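Local coordinates for uncharacterized protein (PDB 2QRU) that is of unknown function but adopts the alpha/beta hydrolase fold and probably acts as a hydrolase, at residues Leu67-Pro70 with His76-Arg79. Residues are numbered along the deposited sequence; the frame is centred on the assembly and turned at random.
Sequences LLAP and HILR
Ile77 lies against Leu67 along its side chain and touches Ala69 with its CD1 end, and the three show how a loop leaving a strand can be seated on the first turn of the helix that follows. CB of Ile77 stands 4.0 Å from the carbonyl oxygen of Leu67. From there CG1 and CG2 of Ile77 each come to 3.4 Å from Leu67 O, and CG1 packs against Leu67 CB at 4.1 Å. With CG1 anti to its own carbonyl carbon (chi1 -66°) and the chain extended beyond it (chi2 172°), CD1 of Ile77 ends 3.3 Å from Leu67 O and reaches on to Ala69, lying 4.2 Å from its CB. The oxygen of Leu67 is thus approached by all four side-chain carbons of Ile77 and, although buried, has no hydrogen-bonding partner in the model. No direct hydrogen bond joins the two segments; instead one water accepts from Leu67 N and donates to Ile77 O (3.0 Å), tying loop to helix beside the apolar contact. Farther out, Leu67 CD1 approaches CD2 of the exposed His76 ring obliquely, at 4.1 Å. Within this alpha/beta hydrolase fold, the contact packs the loop leaving strand 59-64 onto the N-terminal part of helix 74-93, with Ile77 also touching Leu109 of helix 105-119, and Ala69 tied by backbone hydrogen bonding to Met38 and touching Tyr189 of helix 185-189.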
loop_
_atom_site.group_PDB
_atom_site.type_symbol
_atom_site.label_atom_id
_atom_site.label_comp_id
_atom_site.label_asym_id
_atom_site.label_seq_id
_atom_site.Cartn_x
_atom_site.Cartn_y
_atom_site.Cartn_z
ATOM N N LEU A 67 -7.004 -8.833 -1.190
ATOM C CA LEU A 67 -7.084 -10.045 -0.372
ATOM C C LEU A 67 -5.975 -10.079 0.689
ATOM O O LEU A 67 -4.873 -9.511 0.479
ATOM C CB LEU A 67 -7.032 -11.292 -1.275
ATOM C CG LEU A 67 -8.280 -11.460 -2.150
ATOM C CD1 LEU A 67 -8.040 -12.598 -3.124
ATOM C CD2 LEU A 67 -9.565 -11.729 -1.312
ATOM N N LEU A 68 -6.255 -10.766 1.805
ATOM C CA LEU A 68 -5.332 -10.792 2.933
ATOM C C LEU A 68 -4.863 -12.203 3.227
ATOM O O LEU A 68 -5.626 -13.167 3.094
ATOM C CB LEU A 68 -5.956 -10.194 4.197
ATOM C CG LEU A 68 -6.479 -8.755 4.081
ATOM C CD1 LEU A 68 -7.194 -8.369 5.357
ATOM C CD2 LEU A 68 -5.328 -7.780 3.756
ATOM N N ALA A 69 -3.590 -12.278 3.607
ATOM C CA ALA A 69 -2.936 -13.505 4.058
ATOM C C ALA A 69 -3.251 -13.748 5.541
ATOM O O ALA A 69 -3.650 -12.811 6.257
ATOM C CB ALA A 69 -1.412 -13.402 3.808
ATOM N N PRO A 70 -3.111 -15.006 6.020
ATOM C CA PRO A 70 -2.704 -16.229 5.308
ATOM C C PRO A 70 -3.812 -16.832 4.445
ATOM O O PRO A 70 -3.545 -17.803 3.714
ATOM C CB PRO A 70 -2.360 -17.201 6.452
ATOM C CG PRO A 70 -3.330 -16.792 7.568
ATOM C CD PRO A 70 -3.460 -15.271 7.435
ATOM N N HIS A 76 -1.203 -14.962 -5.044
ATOM C CA HIS A 76 -2.617 -14.852 -5.404
ATOM C C HIS A 76 -3.159 -13.427 -5.136
ATOM O O HIS A 76 -3.938 -12.885 -5.935
ATOM C CB HIS A 76 -3.397 -15.915 -4.627
ATOM C CG HIS A 76 -4.792 -16.142 -5.125
ATOM N ND1 HIS A 76 -5.252 -17.387 -5.500
ATOM C CD2 HIS A 76 -5.834 -15.291 -5.293
ATOM C CE1 HIS A 76 -6.516 -17.292 -5.880
ATOM N NE2 HIS A 76 -6.894 -16.031 -5.762
ATOM N N ILE A 77 -2.741 -12.829 -4.019
ATOM C CA ILE A 77 -3.118 -11.456 -3.684
ATOM C C ILE A 77 -2.728 -10.532 -4.848
ATOM O O ILE A 77 -3.527 -9.693 -5.282
ATOM C CB ILE A 77 -2.435 -10.948 -2.373
ATOM C CG1 ILE A 77 -2.936 -11.748 -1.160
ATOM C CG2 ILE A 77 -2.714 -9.393 -2.185
ATOM C CD1 ILE A 77 -2.198 -11.454 0.130
ATOM N N LEU A 78 -1.497 -10.704 -5.352
ATOM C CA LEU A 78 -0.967 -9.860 -6.438
ATOM C C LEU A 78 -1.744 -10.085 -7.742
ATOM O O LEU A 78 -2.146 -9.117 -8.376
ATOM C CB LEU A 78 0.538 -10.148 -6.649
ATOM C CG LEU A 78 1.420 -9.596 -5.530
ATOM C CD1 LEU A 78 2.885 -10.056 -5.653
ATOM C CD2 LEU A 78 1.278 -8.057 -5.429
ATOM N N ARG A 79 -2.011 -11.343 -8.113
ATOM C CA ARG A 79 -2.779 -11.644 -9.318
ATOM C C ARG A 79 -4.181 -11.001 -9.241
ATOM O O ARG A 79 -4.653 -10.370 -10.194
ATOM C CB ARG A 79 -2.933 -13.173 -9.455
ATOM C CG ARG A 79 -3.599 -13.673 -10.704
ATOM C CD ARG A 79 -3.327 -15.197 -10.828
ATOM N NE ARG A 79 -1.936 -15.480 -10.458
ATOM C CZ ARG A 79 -1.518 -16.305 -9.487
ATOM N NH1 ARG A 79 -2.378 -17.024 -8.765
ATOM N NH2 ARG A 79 -0.205 -16.429 -9.261
HETATM O O HOH W 1 -6.047 -8.792 -3.859
#